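Local coordinates for adhesion and penetration protein autotransporter (Haemophilus influenzae, PDB 3SYJ) that promotes bacterial aggregation and adherence to host cells through its secreted passenger domain, which also carries a probable serine protease, at residues Ala510-Leu522 / Leu531-Phe543. Residues are numbered along the deposited sequence; the frame is centred on the assembly and turned at random.
Sequences ANVTITGNESIVL and LDYRKEIAYNGWF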
loop_
_atom_site.group_PDB
_atom_site.type_symbol
_atom_site.label_atom_id
_atom_site.label_comp_id
_atom_site.label_asym_id
_atom_site.label_seq_id
_atom_site.Cartn_x
_atom_site.Cartn_y
_atom_site.Cartn_z
ATOM N N ALA A 510 -32.888 -9.836 11.784
ATOM C CA ALA A 510 -34.252 -9.512 11.379
ATOM C C ALA A 510 -34.250 -8.859 10.000
ATOM O O ALA A 510 -33.271 -8.226 9.610
ATOM C CB ALA A 510 -34.916 -8.602 12.411
ATOM N N ASN A 511 -35.331 -9.033 9.252
ATOM C CA ASN A 511 -35.448 -8.376 7.957
ATOM C C ASN A 511 -36.743 -7.585 7.836
ATOM O O ASN A 511 -37.793 -8.045 8.266
ATOM C CB ASN A 511 -35.373 -9.396 6.824
ATOM C CG ASN A 511 -34.123 -10.250 6.889
ATOM O OD1 ASN A 511 -33.012 -9.744 7.061
ATOM N ND2 ASN A 511 -34.300 -11.558 6.753
ATOM N N VAL A 512 -36.658 -6.387 7.263
ATOM C CA VAL A 512 -37.849 -5.662 6.850
ATOM C C VAL A 512 -37.841 -5.554 5.335
ATOM O O VAL A 512 -36.890 -5.049 4.740
ATOM C CB VAL A 512 -37.915 -4.235 7.443
ATOM C CG1 VAL A 512 -39.266 -3.594 7.140
ATOM C CG2 VAL A 512 -37.679 -4.257 8.934
ATOM N N THR A 513 -38.902 -6.040 4.708
ATOM C CA THR A 513 -39.050 -5.899 3.269
ATOM C C THR A 513 -40.141 -4.872 2.971
ATOM O O THR A 513 -41.199 -4.881 3.590
ATOM C CB THR A 513 -39.368 -7.263 2.611
ATOM O OG1 THR A 513 -38.343 -8.205 2.961
ATOM C CG2 THR A 513 -39.451 -7.145 1.089
ATOM N N ILE A 514 -39.858 -3.965 2.042
ATOM C CA ILE A 514 -40.841 -2.997 1.577
ATOM C C ILE A 514 -41.107 -3.247 0.097
ATOM O O ILE A 514 -40.177 -3.242 -0.713
ATOM C CB ILE A 514 -40.360 -1.555 1.803
ATOM C CG1 ILE A 514 -40.206 -1.286 3.304
ATOM C CG2 ILE A 514 -41.336 -0.562 1.192
ATOM C CD1 ILE A 514 -39.471 -0.009 3.627
ATOM N N THR A 515 -42.369 -3.494 -0.249
ATOM C CA THR A 515 -42.733 -3.860 -1.623
ATOM C C THR A 515 -43.453 -2.750 -2.400
ATOM O O THR A 515 -43.649 -2.859 -3.610
ATOM C CB THR A 515 -43.609 -5.126 -1.651
ATOM O OG1 THR A 515 -44.812 -4.895 -0.901
ATOM C CG2 THR A 515 -42.853 -6.303 -1.042
ATOM N N GLY A 516 -43.839 -1.684 -1.711
ATOM C CA GLY A 516 -44.527 -0.583 -2.357
ATOM C C GLY A 516 -46.012 -0.859 -2.494
ATOM O O GLY A 516 -46.482 -1.936 -2.140
ATOM N N ASN A 517 -46.752 0.119 -2.998
ATOM C CA ASN A 517 -48.189 -0.027 -3.141
ATOM C C ASN A 517 -48.523 -1.095 -4.171
ATOM O O ASN A 517 -47.886 -1.181 -5.224
ATOM C CB ASN A 517 -48.843 1.304 -3.521
ATOM C CG ASN A 517 -48.877 2.284 -2.370
ATOM O OD1 ASN A 517 -48.663 3.480 -2.549
ATOM N ND2 ASN A 517 -49.146 1.781 -1.175
ATOM N N GLU A 518 -49.525 -1.902 -3.844
ATOM C CA GLU A 518 -50.004 -2.976 -4.709
ATOM C C GLU A 518 -50.447 -2.478 -6.089
ATOM O O GLU A 518 -50.032 -3.022 -7.109
ATOM C CB GLU A 518 -51.143 -3.730 -4.014
ATOM C CG GLU A 518 -51.947 -4.655 -4.912
ATOM C CD GLU A 518 -52.872 -5.569 -4.120
ATOM O OE1 GLU A 518 -52.380 -6.263 -3.200
ATOM O OE2 GLU A 518 -54.086 -5.595 -4.415
ATOM N N SER A 519 -51.284 -1.444 -6.119
ATOM C CA SER A 519 -51.754 -0.892 -7.383
ATOM C C SER A 519 -51.653 0.616 -7.390
ATOM O O SER A 519 -51.734 1.244 -6.342
ATOM C CB SER A 519 -53.210 -1.279 -7.640
ATOM O OG SER A 519 -53.756 -0.494 -8.699
ATOM N N ILE A 520 -51.477 1.193 -8.575
ATOM C CA ILE A 520 -51.529 2.640 -8.742
ATOM C C ILE A 520 -52.742 3.049 -9.573
ATOM O O ILE A 520 -52.833 4.175 -10.053
ATOM C CB ILE A 520 -50.254 3.194 -9.386
ATOM C CG1 ILE A 520 -49.945 2.446 -10.684
ATOM C CG2 ILE A 520 -49.091 3.096 -8.412
ATOM C CD1 ILE A 520 -49.040 3.211 -11.619
ATOM N N VAL A 521 -53.675 2.124 -9.746
ATOM C CA VAL A 521 -54.939 2.455 -10.380
ATOM C C VAL A 521 -55.984 2.760 -9.310
ATOM O O VAL A 521 -56.354 1.898 -8.519
ATOM C CB VAL A 521 -55.426 1.330 -11.300
ATOM C CG1 VAL A 521 -56.793 1.671 -11.869
ATOM C CG2 VAL A 521 -54.418 1.097 -12.417
ATOM N N LEU A 522 -56.442 4.002 -9.279
ATOM C CA LEU A 522 -57.427 4.429 -8.298
ATOM C C LEU A 522 -58.657 3.546 -8.283
ATOM O O LEU A 522 -59.181 3.174 -9.337
ATOM C CB LEU A 522 -57.836 5.869 -8.570
ATOM C CG LEU A 522 -56.683 6.819 -8.282
ATOM C CD1 LEU A 522 -56.971 8.179 -8.863
ATOM C CD2 LEU A 522 -56.462 6.888 -6.777
ATOM N N LEU A 531 -52.749 7.660 -0.492
ATOM C CA LEU A 531 -51.405 7.182 -0.158
ATOM C C LEU A 531 -51.170 5.743 -0.619
ATOM O O LEU A 531 -50.034 5.335 -0.835
ATOM C CB LEU A 531 -51.135 7.289 1.350
ATOM C CG LEU A 531 -50.598 8.614 1.890
ATOM C CD1 LEU A 531 -51.590 9.704 1.630
ATOM C CD2 LEU A 531 -50.324 8.516 3.379
ATOM N N ASP A 532 -52.254 4.984 -0.766
ATOM C CA ASP A 532 -52.173 3.570 -1.124
ATOM C C ASP A 532 -52.126 3.332 -2.629
ATOM O O ASP A 532 -52.015 2.191 -3.072
ATOM C CB ASP A 532 -53.360 2.805 -0.533
ATOM C CG ASP A 532 -53.312 2.738 0.982
ATOM O OD1 ASP A 532 -52.205 2.575 1.533
ATOM O OD2 ASP A 532 -54.376 2.837 1.626
ATOM N N TYR A 533 -52.209 4.396 -3.420
ATOM C CA TYR A 533 -52.306 4.219 -4.867
ATOM C C TYR A 533 -51.299 5.056 -5.627
ATOM O O TYR A 533 -51.452 5.290 -6.829
ATOM C CB TYR A 533 -53.733 4.491 -5.345
ATOM C CG TYR A 533 -54.733 3.619 -4.628
ATOM C CD1 TYR A 533 -54.973 2.316 -5.044
ATOM C CD2 TYR A 533 -55.412 4.084 -3.508
ATOM C CE1 TYR A 533 -55.878 1.504 -4.383
ATOM C CE2 TYR A 533 -56.320 3.285 -2.842
ATOM C CZ TYR A 533 -56.547 1.994 -3.284
ATOM O OH TYR A 533 -57.445 1.194 -2.624
ATOM N N ARG A 534 -50.257 5.482 -4.921
ATOM C CA ARG A 534 -49.219 6.314 -5.504
ATOM C C ARG A 534 -47.984 5.486 -5.832
ATOM O O ARG A 534 -47.743 4.446 -5.225
ATOM C CB ARG A 534 -48.853 7.445 -4.542
ATOM C CG ARG A 534 -49.921 8.526 -4.425
ATOM C CD ARG A 534 -50.003 9.344 -5.706
ATOM N NE ARG A 534 -48.754 10.054 -5.985
ATOM C CZ ARG A 534 -48.548 11.342 -5.721
ATOM N NH1 ARG A 534 -49.510 12.068 -5.167
ATOM N NH2 ARG A 534 -47.380 11.908 -6.012
ATOM N N LYS A 535 -47.204 5.955 -6.797
ATOM C CA LYS A 535 -45.964 5.294 -7.170
ATOM C C LYS A 535 -44.902 5.520 -6.106
ATOM O O LYS A 535 -43.995 4.706 -5.944
ATOM C CB LYS A 535 -45.473 5.806 -8.527
ATOM C CG LYS A 535 -46.255 5.239 -9.700
ATOM C CD LYS A 535 -45.637 5.591 -11.042
ATOM C CE LYS A 535 -46.182 6.895 -11.606
ATOM N NZ LYS A 535 -46.129 6.883 -13.107
ATOM N N GLU A 536 -45.033 6.627 -5.380
ATOM C CA GLU A 536 -44.050 7.034 -4.383
ATOM C C GLU A 536 -44.543 6.778 -2.970
ATOM O O GLU A 536 -45.652 7.180 -2.606
ATOM C CB GLU A 536 -43.730 8.522 -4.519
ATOM C CG GLU A 536 -43.368 8.961 -5.915
ATOM C CD GLU A 536 -44.587 9.332 -6.734
ATOM O OE1 GLU A 536 -45.720 9.133 -6.244
ATOM O OE2 GLU A 536 -44.410 9.832 -7.868
ATOM N N ILE A 537 -43.712 6.111 -2.176
ATOM C CA ILE A 537 -43.967 5.970 -0.752
ATOM C C ILE A 537 -42.741 6.478 -0.028
ATOM O O ILE A 537 -41.674 6.596 -0.624
ATOM C CB ILE A 537 -44.249 4.513 -0.338
ATOM C CG1 ILE A 537 -43.024 3.625 -0.583
ATOM C CG2 ILE A 537 -45.464 3.989 -1.075
ATOM C CD1 ILE A 537 -43.253 2.147 -0.287
ATOM N N ALA A 538 -42.885 6.785 1.254
ATOM C CA ALA A 538 -41.787 7.393 1.975
ATOM C C ALA A 538 -41.739 6.917 3.412
ATOM O O ALA A 538 -42.751 6.513 3.982
ATOM C CB ALA A 538 -41.909 8.914 1.924
ATOM N N TYR A 539 -40.549 6.968 3.992
ATOM C CA TYR A 539 -40.376 6.637 5.389
ATOM C C TYR A 539 -39.547 7.739 6.032
ATOM O O TYR A 539 -38.385 7.927 5.689
ATOM C CB TYR A 539 -39.673 5.281 5.527
ATOM C CG TYR A 539 -39.434 4.852 6.958
ATOM C CD1 TYR A 539 -40.499 4.521 7.786
ATOM C CD2 TYR A 539 -38.140 4.755 7.476
ATOM C CE1 TYR A 539 -40.289 4.123 9.095
ATOM C CE2 TYR A 539 -37.918 4.355 8.788
ATOM C CZ TYR A 539 -39.000 4.040 9.591
ATOM O OH TYR A 539 -38.819 3.642 10.900
ATOM N N ASN A 540 -40.155 8.468 6.962
ATOM C CA ASN A 540 -39.499 9.604 7.601
ATOM C C ASN A 540 -38.597 9.224 8.775
ATOM O O ASN A 540 -37.905 10.081 9.337
ATOM C CB ASN A 540 -40.554 10.590 8.105
ATOM C CG ASN A 540 -41.292 11.281 6.982
ATOM O OD1 ASN A 540 -41.602 10.671 5.958
ATOM N ND2 ASN A 540 -41.580 12.568 7.169
ATOM N N GLY A 541 -38.604 7.947 9.149
ATOM C CA GLY A 541 -37.972 7.516 10.384
ATOM C C GLY A 541 -36.618 6.838 10.263
ATOM O O GLY A 541 -35.872 7.057 9.299
ATOM N N TRP A 542 -36.312 6.012 11.265
ATOM C CA TRP A 542 -35.031 5.320 11.374
ATOM C C TRP A 542 -35.130 3.807 11.169
ATOM O O TRP A 542 -36.121 3.179 11.556
ATOM C CB TRP A 542 -34.391 5.593 12.745
ATOM C CG TRP A 542 -33.685 6.901 12.803
ATOM C CD1 TRP A 542 -34.229 8.112 13.119
ATOM C CD2 TRP A 542 -32.305 7.142 12.518
ATOM N NE1 TRP A 542 -33.275 9.090 13.049
ATOM C CE2 TRP A 542 -32.082 8.523 12.681
ATOM C CE3 TRP A 542 -31.237 6.326 12.138
ATOM C CZ2 TRP A 542 -30.831 9.111 12.483
ATOM C CZ3 TRP A 542 -29.991 6.906 11.941
ATOM C CH2 TRP A 542 -29.801 8.288 12.111
ATOM N N PHE A 543 -34.095 3.244 10.548
ATOM C CA PHE A 543 -33.858 1.801 10.523
ATOM C C PHE A 543 -32.585 1.508 11.297
ATOM O O PHE A 543 -31.499 1.910 10.892
ATOM C CB PHE A 543 -33.708 1.292 9.090
ATOM C CG PHE A 543 -34.991 1.266 8.323
ATOM C CD1 PHE A 543 -35.955 0.312 8.600
ATOM C CD2 PHE A 543 -35.239 2.192 7.327
ATOM C CE1 PHE A 543 -37.143 0.284 7.903
ATOM C CE2 PHE A 543 -36.432 2.169 6.616
ATOM C CZ PHE A 543 -37.384 1.213 6.904
HETATM O O HOH W 1 -45.655 2.232 -4.149
HETATM O O HOH W 2 -52.483 -0.546 -3.763
HETATM O O HOH W 3 -52.233 6.776 -8.952
#
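Across one coil of the passenger domain's right-handed beta-helix, strand 510-514 faces strands 536-539 and 542-543 through the solenoid core; beyond the core, loop 515-522, which follows the first strand, packs on residues 531-535, which lead into strand 536-539. Inside, Ile514 spreads its branches over two partners. Ile514 CG2, anti to the backbone N because chi1 puts CG1 at -64°, slides past Ile537 CD1 at 3.6 Å; Ile514 CD1, on the other branch, reaches Phe543 CZ at 4.1 Å. Leu568 of the next coil touches both isoleucines, stacking this apolar layer on its neighbour. The Phe543 ring is covered on one face by Tyr539 CE2, 3.4 Å above its plane. At the turn the Asn517 side chain is buried among the backbone carbonyls of Leu531, Asp532 and Arg534. Beyond it Ile520 lies across the Lys535 chain, with Ile520 CG2 3.8 Å from Lys535 CG, while Lys535 NZ forms a salt bridge with Asp565. Three waters tie the loops together, one of them joining Ser519 N to Asp532 O. Two CA-H...O contacts join the backbones directly: Tyr533 CA points its hydrogen at Ser519 O (3.4 Å, 158° at the hydrogen), and Ile520 CA approaches Tyr533 O at 3.3 Å.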